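Side-chain contacts in glycosyltransferase (Streptomyces halstedii, PDB 3WAD), which belongs to the glycosyltransferases of GT-B fold, built from two Rossmann-like domains, each organised around a parallel beta-sheet: residues Y105-T110 with T133-I138; D114-A119 with A140-A145; V248-G253 with N271-I276; C314-H319 with R377-E382. All coordinates share one frame; numbering follows the deposited sequence.

Interaction 1: Y105-T110 with T133-I138; sequences YMADST and TYAGPI
The backbones come closest at Ala107 and Ala135, whose CA atoms are 5.8 Å apart where the short break between helices 89-106 and 109-122 passes the start of helix 135-141. Ala107 carries the contact with its single methyl group. It comes in obliquely against the side of the Ala135 methyl, with Ala107 CB 3.8 Å from Ala135 N and 4.0 Å from Ala135 CB, while Tyr134 N lies 4.1 Å from the same Ala107 CB. The methyl rests on the turn that leads into helix 135-141, held by a bond from Gly136 N to Thr133 O. In this Rossmann-like N-terminal domain, segment 133-138 carries the chain from parallel strand 126-130 into helix 135-141. Thr133 divides its two branches: CG2, anti to the backbone N, faces Ala107 CB at 4.4 Å, whereas OG1 turns to Asp130 and the backbone N of Phe8. Tyr134 contributes backbone to the contact and sends its ring elsewhere, edge-to-face with Trp129, its hydroxyl bonded to the carbonyl of Val200. All four touching residues are buried, and no hydrogen bond joins the two segments. The carbonyl of Ala107 is taken up by Lys187 of helix 179-188.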
loop_
_atom_site.group_PDB
_atom_site.type_symbol
_atom_site.label_atom_id
_atom_site.label_comp_id
_atom_site.label_asym_id
_atom_site.label_seq_id
_atom_site.Cartn_x
_atom_site.Cartn_y
_atom_site.Cartn_z
ATOM N N TYR B 105 -1.780 -20.942 20.581
ATOM C CA TYR B 105 -3.114 -20.343 20.559
ATOM C C TYR B 105 -3.250 -19.266 19.450
ATOM O O TYR B 105 -4.282 -19.173 18.805
ATOM C CB TYR B 105 -3.364 -19.678 21.924
ATOM C CG TYR B 105 -4.736 -19.111 22.063
ATOM C CD1 TYR B 105 -5.759 -19.852 22.681
ATOM C CD2 TYR B 105 -5.009 -17.829 21.615
ATOM C CE1 TYR B 105 -7.046 -19.313 22.830
ATOM C CE2 TYR B 105 -6.296 -17.287 21.728
ATOM C CZ TYR B 105 -7.290 -18.037 22.333
ATOM O OH TYR B 105 -8.504 -17.487 22.489
ATOM N N MET B 106 -2.220 -18.450 19.290
ATOM C CA MET B 106 -2.172 -17.346 18.336
ATOM C C MET B 106 -1.953 -17.768 16.873
ATOM O O MET B 106 -2.183 -16.931 15.979
ATOM C CB MET B 106 -1.062 -16.334 18.722
ATOM C CG MET B 106 -1.500 -15.478 19.872
ATOM S SD MET B 106 -0.071 -14.810 20.748
ATOM C CE MET B 106 0.762 -13.900 19.445
ATOM N N ALA B 107 -1.459 -18.995 16.636
ATOM C CA ALA B 107 -1.304 -19.574 15.278
ATOM C C ALA B 107 -1.523 -21.089 15.364
ATOM O O ALA B 107 -0.570 -21.895 15.402
ATOM C CB ALA B 107 0.075 -19.210 14.631
ATOM N N ASP B 108 -2.812 -21.400 15.419
ATOM C CA ASP B 108 -3.476 -22.656 15.445
ATOM C C ASP B 108 -3.033 -23.804 14.604
ATOM O O ASP B 108 -2.525 -23.595 13.562
ATOM C CB ASP B 108 -4.964 -22.417 14.884
ATOM C CG ASP B 108 -5.816 -22.500 15.962
ATOM O OD1 ASP B 108 -5.020 -22.789 16.937
ATOM O OD2 ASP B 108 -7.022 -22.208 15.981
ATOM N N SER B 109 -3.394 -25.010 15.026
ATOM C CA SER B 109 -3.238 -26.175 14.121
ATOM C C SER B 109 -4.078 -25.975 12.840
ATOM O O SER B 109 -3.627 -26.372 11.749
ATOM C CB SER B 109 -3.624 -27.459 14.819
ATOM O OG SER B 109 -5.004 -27.475 14.962
ATOM N N THR B 110 -5.255 -25.321 12.966
ATOM C CA THR B 110 -6.073 -24.961 11.793
ATOM C C THR B 110 -5.371 -23.881 10.951
ATOM O O THR B 110 -5.217 -24.037 9.733
ATOM C CB THR B 110 -7.454 -24.504 12.146
ATOM O OG1 THR B 110 -8.135 -25.552 12.898
ATOM C CG2 THR B 110 -8.249 -24.223 10.793
ATOM N N THR B 133 4.463 -15.254 15.044
ATOM C CA THR B 133 3.529 -16.063 14.258
ATOM C C THR B 133 4.136 -17.432 13.771
ATOM O O THR B 133 4.567 -17.552 12.614
ATOM C CB THR B 133 3.002 -15.198 13.020
ATOM O OG1 THR B 133 2.422 -13.971 13.526
ATOM C CG2 THR B 133 1.893 -15.983 12.282
ATOM N N TYR B 134 4.111 -18.434 14.613
ATOM C CA TYR B 134 4.907 -19.661 14.378
ATOM C C TYR B 134 4.320 -20.657 13.368
ATOM O O TYR B 134 4.909 -21.714 13.111
ATOM C CB TYR B 134 5.283 -20.360 15.716
ATOM C CG TYR B 134 6.548 -19.741 16.309
ATOM C CD1 TYR B 134 6.498 -18.579 17.116
ATOM C CD2 TYR B 134 7.807 -20.244 15.953
ATOM C CE1 TYR B 134 7.660 -18.002 17.604
ATOM C CE2 TYR B 134 8.951 -19.691 16.441
ATOM C CZ TYR B 134 8.882 -18.566 17.261
ATOM O OH TYR B 134 10.089 -18.045 17.700
ATOM N N ALA B 135 3.171 -20.351 12.786
ATOM C CA ALA B 135 2.832 -21.014 11.534
ATOM C C ALA B 135 3.826 -20.750 10.350
ATOM O O ALA B 135 4.105 -21.653 9.522
ATOM C CB ALA B 135 1.383 -20.642 11.151
ATOM N N GLY B 136 4.379 -19.527 10.296
ATOM C CA GLY B 136 5.353 -19.078 9.289
ATOM C C GLY B 136 6.455 -20.106 8.956
ATOM O O GLY B 136 6.567 -20.568 7.775
ATOM N N PRO B 137 7.296 -20.447 9.971
ATOM C CA PRO B 137 8.412 -21.371 9.716
ATOM C C PRO B 137 7.959 -22.808 9.381
ATOM O O PRO B 137 8.672 -23.439 8.659
ATOM C CB PRO B 137 9.246 -21.321 11.030
ATOM C CG PRO B 137 8.242 -20.908 12.118
ATOM C CD PRO B 137 7.278 -19.951 11.373
ATOM N N ILE B 138 6.870 -23.323 9.960
ATOM C CA ILE B 138 6.324 -24.663 9.618
ATOM C C ILE B 138 5.968 -24.712 8.096
ATOM O O ILE B 138 6.473 -25.616 7.301
ATOM C CB ILE B 138 5.128 -25.010 10.496
ATOM C CG1 ILE B 138 5.520 -24.917 11.989
ATOM C CG2 ILE B 138 4.517 -26.401 10.188
ATOM C CD1 ILE B 138 6.659 -25.888 12.401
#

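Interaction 2: D114-A119 with A140-A145; sequences DLVAHA and AEAVGA
Helices 109-122 and 135-141, joined through strand 126-130, form an alpha-beta-alpha unit of the Rossmann-like N-terminal domain, and Val116 and Ala119 of the first meet Ala142 and Val143 where the second gives way to a loop. Two apolar contacts, about one helical turn apart on helix 109-122, make the junction. In the first, Val116 CG1 meets Ala142 CB at 3.8 Å; this branch lies opposite the backbone N about the CA-CB bond (chi1 -179°), while CG2 of the same valine faces Ile138. In the second, Val143 extends CG1 to the backbone of Ala119, 4.0 Å from Ala119 O, and more distantly to Ala119 CB at 4.4 Å. The valine methyl thus packs against the peptide carbonyl as well as the alanine methyl. The loop is folded back on the helix by a bond of 2.8 Å from Ala145 N to Ala140 O, with Gly144 between them at a positive phi of 45°. Elsewhere on helix 109-122, Asp114, Ala117 and His118 touch Arg240 of the second subunit. Deeper in the domain, Leu115 and Ala119 pack on Leu4 of strand 2-6 and on Ala139 of helix 135-141.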
loop_
_atom_site.group_PDB
_atom_site.type_symbol
_atom_site.label_atom_id
_atom_site.label_comp_id
_atom_site.label_asym_id
_atom_site.label_seq_id
_atom_site.Cartn_x
_atom_site.Cartn_y
_atom_site.Cartn_z
ATOM N N ASP B 114 -3.906 -24.605 7.258
ATOM C CA ASP B 114 -4.251 -23.704 6.132
ATOM C C ASP B 114 -3.062 -23.044 5.579
ATOM O O ASP B 114 -2.964 -22.910 4.363
ATOM C CB ASP B 114 -5.268 -22.587 6.478
ATOM C CG ASP B 114 -6.648 -23.124 6.736
ATOM O OD1 ASP B 114 -6.768 -24.371 6.882
ATOM O OD2 ASP B 114 -7.612 -22.306 6.834
ATOM N N LEU B 115 -2.155 -22.531 6.416
ATOM C CA LEU B 115 -0.958 -21.886 5.797
ATOM C C LEU B 115 -0.019 -22.896 5.040
ATOM O O LEU B 115 0.566 -22.541 4.017
ATOM C CB LEU B 115 -0.128 -21.034 6.798
ATOM C CG LEU B 115 0.991 -20.150 6.234
ATOM C CD1 LEU B 115 0.415 -18.939 5.453
ATOM C CD2 LEU B 115 1.869 -19.594 7.376
ATOM N N VAL B 116 0.200 -24.077 5.624
ATOM C CA VAL B 116 0.978 -25.145 4.901
ATOM C C VAL B 116 0.346 -25.499 3.518
ATOM O O VAL B 116 1.013 -25.419 2.472
ATOM C CB VAL B 116 1.139 -26.381 5.740
ATOM C CG1 VAL B 116 1.977 -27.442 4.949
ATOM C CG2 VAL B 116 1.877 -26.038 7.089
ATOM N N ALA B 117 -0.958 -25.797 3.535
ATOM C CA ALA B 117 -1.715 -26.039 2.294
ATOM C C ALA B 117 -1.502 -24.971 1.263
ATOM O O ALA B 117 -1.243 -25.318 0.116
ATOM C CB ALA B 117 -3.201 -26.247 2.549
ATOM N N HIS B 118 -1.593 -23.672 1.639
ATOM C CA HIS B 118 -1.289 -22.545 0.726
ATOM C C HIS B 118 0.155 -22.507 0.255
ATOM O O HIS B 118 0.473 -22.130 -0.921
ATOM C CB HIS B 118 -1.631 -21.180 1.377
ATOM C CG HIS B 118 -1.502 -20.019 0.430
ATOM N ND1 HIS B 118 -2.339 -19.866 -0.648
ATOM C CD2 HIS B 118 -0.656 -18.958 0.400
ATOM C CE1 HIS B 118 -1.998 -18.781 -1.323
ATOM N NE2 HIS B 118 -0.972 -18.208 -0.712
ATOM N N ALA B 119 1.074 -22.788 1.189
ATOM C CA ALA B 119 2.503 -22.793 0.773
ATOM C C ALA B 119 2.685 -23.929 -0.272
ATOM O O ALA B 119 3.324 -23.700 -1.279
ATOM C CB ALA B 119 3.529 -22.896 1.994
ATOM N N ALA B 140 6.983 -22.766 5.657
ATOM C CA ALA B 140 8.161 -22.537 4.820
ATOM C C ALA B 140 9.001 -23.774 4.592
ATOM O O ALA B 140 9.606 -23.916 3.513
ATOM C CB ALA B 140 9.081 -21.470 5.394
ATOM N N GLU B 141 9.078 -24.590 5.631
ATOM C CA GLU B 141 9.927 -25.750 5.661
ATOM C C GLU B 141 9.236 -26.959 5.024
ATOM O O GLU B 141 9.855 -27.973 4.773
ATOM C CB GLU B 141 10.265 -26.085 7.115
ATOM C CG GLU B 141 11.144 -24.987 7.709
ATOM C CD GLU B 141 12.612 -25.260 7.603
ATOM O OE1 GLU B 141 13.413 -24.436 8.150
ATOM O OE2 GLU B 141 12.955 -26.312 6.989
ATOM N N ALA B 142 7.931 -26.866 4.816
ATOM C CA ALA B 142 7.244 -27.897 4.099
ATOM C C ALA B 142 7.643 -27.793 2.625
ATOM O O ALA B 142 7.423 -28.699 1.870
ATOM C CB ALA B 142 5.763 -27.763 4.343
ATOM N N VAL B 143 8.345 -26.750 2.233
ATOM C CA VAL B 143 8.596 -26.494 0.824
ATOM C C VAL B 143 10.037 -25.942 0.568
ATOM O O VAL B 143 10.304 -25.259 -0.502
ATOM C CB VAL B 143 7.429 -25.586 0.153
ATOM C CG1 VAL B 143 5.988 -26.158 0.431
ATOM C CG2 VAL B 143 7.491 -24.119 0.539
ATOM N N GLY B 144 10.924 -26.144 1.568
ATOM C CA GLY B 144 12.305 -25.636 1.501
ATOM C C GLY B 144 12.350 -24.205 1.014
ATOM O O GLY B 144 13.298 -23.764 0.251
ATOM N N ALA B 145 11.372 -23.395 1.455
ATOM C CA ALA B 145 11.673 -21.992 1.232
ATOM C C ALA B 145 12.449 -21.535 2.469
ATOM O O ALA B 145 12.131 -21.939 3.596
ATOM C CB ALA B 145 10.372 -21.145 0.992
#

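Interaction 3: V248-G253 with N271-I276; sequences VCLTLG and NAVADI
Val248 and Leu250, residues of one face of strand 247-251, receive Ile276 and Val273 from the end of helix 266-274 and the turn that follows it. The contact belongs to a beta-alpha-beta crossover in the Rossmann-like C-terminal domain: the chain leaves strand 247-251, passes through helices 253-257 and 266-274, and returns as the adjacent parallel strand 279-283. The backbones stay well apart, with 8.8 Å between Leu250 CA and Val273 CA, so branched side chains fill the distance. The inner part of the contact is the buried pair Leu250 and Val273, which meet methyl to methyl with Leu250 CD2 4.3 Å from Val273 CG1. Leu250 also packs on Val280 and Ala282 of the next strand, and Val273 on Leu372 of helix 369-381, so the pair is closed in by sheet and helix alike.

Looseness is confined to the Ile276 and Asp275 side, for Val248 is buried under helix 369-381, packed on Leu376 and Ile380. Ile276 is partly exposed, and Asp275 before it is exposed, its carboxylate in a salt bridge with Arg377. Asp275 is the centre of an inverse gamma turn, closed by Ile276 N on Ala274 O at 2.8 Å, which swings the isoleucine back toward the sheet. Ile276 holds CG1 between its own N and C (chi1 65°), and this branch carries CD1 to Val248. The Val248 and Ile276 side chains cross obliquely, Val248 CG2 lying 3.9 Å from Ile276 CD1.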
loop_
_atom_site.group_PDB
_atom_site.type_symbol
_atom_site.label_atom_id
_atom_site.label_comp_id
_atom_site.label_asym_id
_atom_site.label_seq_id
_atom_site.Cartn_x
_atom_site.Cartn_y
_atom_site.Cartn_z
ATOM N N VAL B 248 3.224 20.071 20.901
ATOM C CA VAL B 248 3.624 18.864 21.598
ATOM C C VAL B 248 2.512 17.862 21.378
ATOM O O VAL B 248 1.342 18.231 21.340
ATOM C CB VAL B 248 3.842 19.096 23.115
ATOM C CG1 VAL B 248 3.930 17.777 23.886
ATOM C CG2 VAL B 248 5.137 19.932 23.331
ATOM N N CYS B 249 2.898 16.591 21.229
ATOM C CA CYS B 249 1.998 15.574 20.902
ATOM C C CYS B 249 1.940 14.715 22.135
ATOM O O CYS B 249 2.949 14.250 22.628
ATOM C CB CYS B 249 2.518 14.818 19.667
ATOM S SG CYS B 249 1.542 13.332 19.457
ATOM N N LEU B 250 0.739 14.537 22.652
ATOM C CA LEU B 250 0.451 13.731 23.829
ATOM C C LEU B 250 -0.439 12.534 23.491
ATOM O O LEU B 250 -1.604 12.699 23.159
ATOM C CB LEU B 250 -0.251 14.611 24.881
ATOM C CG LEU B 250 -0.709 13.937 26.149
ATOM C CD1 LEU B 250 0.528 13.433 26.975
ATOM C CD2 LEU B 250 -1.700 14.858 26.949
ATOM N N THR B 251 0.122 11.331 23.593
ATOM C CA THR B 251 -0.548 10.061 23.320
ATOM C C THR B 251 -0.234 9.134 24.481
ATOM O O THR B 251 0.524 8.188 24.315
ATOM C CB THR B 251 -0.038 9.349 21.985
ATOM O OG1 THR B 251 1.377 9.287 21.986
ATOM C CG2 THR B 251 -0.401 10.078 20.781
ATOM N N LEU B 252 -0.760 9.479 25.660
ATOM C CA LEU B 252 -0.578 8.754 26.929
ATOM C C LEU B 252 -1.955 8.419 27.564
ATOM O O LEU B 252 -2.052 7.950 28.710
ATOM C CB LEU B 252 0.282 9.579 27.910
ATOM C CG LEU B 252 1.672 9.100 28.317
ATOM C CD1 LEU B 252 1.884 9.610 29.701
ATOM C CD2 LEU B 252 1.815 7.581 28.313
ATOM N N GLY B 253 -3.009 8.677 26.790
ATOM C CA GLY B 253 -4.378 8.272 27.078
ATOM C C GLY B 253 -4.521 6.944 27.778
ATOM O O GLY B 253 -5.118 6.889 28.865
ATOM N N ASN B 271 -4.002 19.168 33.101
ATOM C CA ASN B 271 -3.706 20.583 33.430
ATOM C C ASN B 271 -2.225 20.830 33.600
ATOM O O ASN B 271 -1.702 21.823 33.070
ATOM C CB ASN B 271 -4.507 21.052 34.676
ATOM C CG ASN B 271 -5.999 21.072 34.433
ATOM O OD1 ASN B 271 -6.750 20.460 35.178
ATOM N ND2 ASN B 271 -6.442 21.743 33.377
ATOM N N ALA B 272 -1.520 19.922 34.285
ATOM C CA ALA B 272 -0.067 20.091 34.476
ATOM C C ALA B 272 0.718 19.985 33.163
ATOM O O ALA B 272 1.532 20.866 32.801
ATOM C CB ALA B 272 0.457 19.107 35.468
ATOM N N VAL B 273 0.462 18.891 32.450
ATOM C CA VAL B 273 1.077 18.622 31.177
ATOM C C VAL B 273 0.839 19.782 30.215
ATOM O O VAL B 273 1.775 20.213 29.517
ATOM C CB VAL B 273 0.559 17.280 30.610
ATOM C CG1 VAL B 273 1.187 17.025 29.313
ATOM C CG2 VAL B 273 0.929 16.160 31.563
ATOM N N ALA B 274 -0.363 20.360 30.223
ATOM C CA ALA B 274 -0.601 21.527 29.357
ATOM C C ALA B 274 0.085 22.846 29.805
ATOM O O ALA B 274 0.158 23.813 29.060
ATOM C CB ALA B 274 -2.115 21.741 29.155
ATOM N N ASP B 275 0.598 22.891 31.026
ATOM C CA ASP B 275 1.097 24.167 31.565
ATOM C C ASP B 275 2.534 24.431 31.090
ATOM O O ASP B 275 3.488 24.415 31.847
ATOM C CB ASP B 275 0.901 24.170 33.087
ATOM C CG ASP B 275 1.278 25.488 33.742
ATOM O OD1 ASP B 275 1.247 26.549 33.052
ATOM O OD2 ASP B 275 1.673 25.416 34.943
ATOM N N ILE B 276 2.674 24.659 29.792
ATOM C CA ILE B 276 3.957 24.706 29.134
ATOM C C ILE B 276 3.870 25.685 27.975
ATOM O O ILE B 276 2.804 26.046 27.525
ATOM C CB ILE B 276 4.315 23.271 28.550
ATOM C CG1 ILE B 276 3.322 22.875 27.430
ATOM C CG2 ILE B 276 4.329 22.214 29.685
ATOM C CD1 ILE B 276 3.957 22.237 26.253
#

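Interaction 4: C314-H319 with R377-E382; sequences CAAIVH and RRLIAE
Apolar contact joins the segments: Ile380 CD1 bears on two successive alanine methyls, 3.7 Å from Ala315 CB and 4.0 Å from Ala316 CB. The first side-chain bond of Ile380 points across rather than at the strand, but its end comes nearer: chi2 of 22°, close to eclipsed and perhaps strained as modelled, carries CD1 to the alanines. Leu379 supplies a second, lighter touch through CD1, 4.2 Å from Ala316 CB. The small alanines allow close approach, with Ala315 CA and Ile380 CA 6.2 Å apart at the corner the chain turns at Ala315.

No ionic bond crosses between the segments; within 377-382, Arg378 pairs with Glu382, just past the helix end. Arg378 grips Glu382 side-on, with NE to OE1 and NH2 to OE2, both 2.7 Å. Both bonds are nearly straight, the NE one at 167°, and both oxygens lie close to the guanidinium plane, which fixes the rotation of the exposed arginine.

Strand 314-319 runs between parallel strands 247-251 and 336-338 of the C-terminal Rossmann-like domain. Helix 369-381 spans all three, with Ile380 reaching Val248 and Leu379 Leu337, while Ile317, directed away from that helix, packs on Thr325 and Ala329 of helix 323-332.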
loop_
_atom_site.group_PDB
_atom_site.type_symbol
_atom_site.label_atom_id
_atom_site.label_comp_id
_atom_site.label_asym_id
_atom_site.label_seq_id
_atom_site.Cartn_x
_atom_site.Cartn_y
_atom_site.Cartn_z
ATOM N N CYS B 314 6.398 19.248 15.684
ATOM C CA CYS B 314 6.294 19.098 17.168
ATOM C C CYS B 314 7.632 19.235 17.823
ATOM O O CYS B 314 8.572 18.664 17.331
ATOM C CB CYS B 314 5.750 17.735 17.600
ATOM S SG CYS B 314 4.014 17.626 17.311
ATOM N N ALA B 315 7.699 19.913 18.960
ATOM C CA ALA B 315 8.958 19.964 19.731
ATOM C C ALA B 315 9.093 18.731 20.626
ATOM O O ALA B 315 10.176 18.452 21.115
ATOM C CB ALA B 315 9.050 21.284 20.605
ATOM N N ALA B 316 8.004 18.005 20.885
ATOM C CA ALA B 316 8.118 16.835 21.770
ATOM C C ALA B 316 6.964 15.875 21.566
ATOM O O ALA B 316 5.891 16.289 21.116
ATOM C CB ALA B 316 8.221 17.276 23.234
ATOM N N ILE B 317 7.166 14.608 21.903
ATOM C CA ILE B 317 6.027 13.686 21.961
ATOM C C ILE B 317 6.153 12.935 23.264
ATOM O O ILE B 317 7.229 12.474 23.635
ATOM C CB ILE B 317 6.006 12.671 20.752
ATOM C CG1 ILE B 317 4.789 11.719 20.839
ATOM C CG2 ILE B 317 7.345 11.976 20.647
ATOM C CD1 ILE B 317 4.402 11.131 19.488
ATOM N N VAL B 318 5.029 12.809 23.930
ATOM C CA VAL B 318 4.911 12.125 25.228
ATOM C C VAL B 318 4.163 10.869 24.953
ATOM O O VAL B 318 3.007 10.961 24.498
ATOM C CB VAL B 318 4.059 13.018 26.222
ATOM C CG1 VAL B 318 3.998 12.396 27.611
ATOM C CG2 VAL B 318 4.658 14.423 26.309
ATOM N N HIS B 319 4.750 9.704 25.247
ATOM C CA HIS B 319 4.065 8.475 24.857
ATOM C C HIS B 319 4.553 7.256 25.678
ATOM O O HIS B 319 5.439 7.392 26.551
ATOM C CB HIS B 319 4.211 8.288 23.316
ATOM C CG HIS B 319 5.577 7.867 22.887
ATOM N ND1 HIS B 319 6.652 8.727 22.846
ATOM C CD2 HIS B 319 6.060 6.649 22.565
ATOM C CE1 HIS B 319 7.726 8.064 22.452
ATOM N NE2 HIS B 319 7.395 6.801 22.277
ATOM N N ARG B 377 8.715 20.541 30.007
ATOM C CA ARG B 377 9.254 21.857 29.970
ATOM C C ARG B 377 10.746 21.799 29.617
ATOM O O ARG B 377 11.204 22.619 28.851
ATOM C CB ARG B 377 8.985 22.569 31.302
ATOM C CG ARG B 377 7.562 23.034 31.458
ATOM C CD ARG B 377 7.460 24.067 32.588
ATOM N NE ARG B 377 6.310 23.890 33.493
ATOM C CZ ARG B 377 5.716 24.888 34.154
ATOM N NH1 ARG B 377 6.093 26.145 33.975
ATOM N NH2 ARG B 377 4.700 24.667 34.953
ATOM N N ARG B 378 11.508 20.847 30.149
ATOM C CA ARG B 378 12.917 20.700 29.737
ATOM C C ARG B 378 13.140 20.362 28.268
ATOM O O ARG B 378 13.992 20.958 27.586
ATOM C CB ARG B 378 13.628 19.691 30.595
ATOM C CG ARG B 378 13.689 20.120 32.059
ATOM C CD ARG B 378 14.592 19.206 32.789
ATOM N NE ARG B 378 15.895 19.188 32.119
ATOM C CZ ARG B 378 16.764 18.188 32.177
ATOM N NH1 ARG B 378 16.510 17.064 32.831
ATOM N NH2 ARG B 378 17.906 18.322 31.553
ATOM N N LEU B 379 12.350 19.421 27.768
ATOM C CA LEU B 379 12.404 19.023 26.338
ATOM C C LEU B 379 12.194 20.194 25.400
ATOM O O LEU B 379 12.899 20.315 24.375
ATOM C CB LEU B 379 11.354 17.956 26.066
ATOM C CG LEU B 379 11.585 16.617 26.758
ATOM C CD1 LEU B 379 10.607 15.606 26.197
ATOM C CD2 LEU B 379 13.010 16.191 26.530
ATOM N N ILE B 380 11.246 21.046 25.786
ATOM C CA ILE B 380 10.880 22.301 25.122
ATOM C C ILE B 380 12.026 23.316 25.246
ATOM O O ILE B 380 12.355 24.000 24.264
ATOM C CB ILE B 380 9.531 22.919 25.743
ATOM C CG1 ILE B 380 8.267 22.459 25.035
ATOM C CG2 ILE B 380 9.463 24.413 25.569
ATOM C CD1 ILE B 380 8.423 21.177 24.271
ATOM N N ALA B 381 12.649 23.397 26.432
ATOM C CA ALA B 381 13.576 24.516 26.758
ATOM C C ALA B 381 15.035 24.242 26.440
ATOM O O ALA B 381 15.733 25.127 25.971
ATOM C CB ALA B 381 13.452 24.927 28.213
ATOM N N GLU B 382 15.516 23.042 26.722
ATOM C CA GLU B 382 16.933 22.789 26.517
ATOM C C GLU B 382 17.221 22.128 25.180
ATOM O O GLU B 382 16.880 20.969 24.988
ATOM C CB GLU B 382 17.435 21.895 27.615
ATOM C CG GLU B 382 17.239 22.504 28.975
ATOM C CD GLU B 382 17.293 21.465 30.037
ATOM O OE1 GLU B 382 16.516 21.569 30.979
ATOM O OE2 GLU B 382 18.077 20.506 29.925
#

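Overall arrangement
The four contacts fall into two pairs, on opposite sides of the chain's centre. Interactions 1 and 2 share helices 109-122 and 135-141 and touch through Leu115 and Val116; interaction 1 is buried, whereas interaction 2 is only partly so. Interactions 3 and 4, with centres about 10 Å apart, meet in one sheet, where Cys249 probably bonds to Ala316 and Val318. There interaction 3 is the more buried. All four join their segments by apolar contact: alanine methyls dominate the first, and longer branches bridge sheet and helix in interaction 3. Interaction 2 sets valine methyls on alanine and backbone, interaction 4 an isoleucine on two alanines; only the latter has a salt bridge inside one segment.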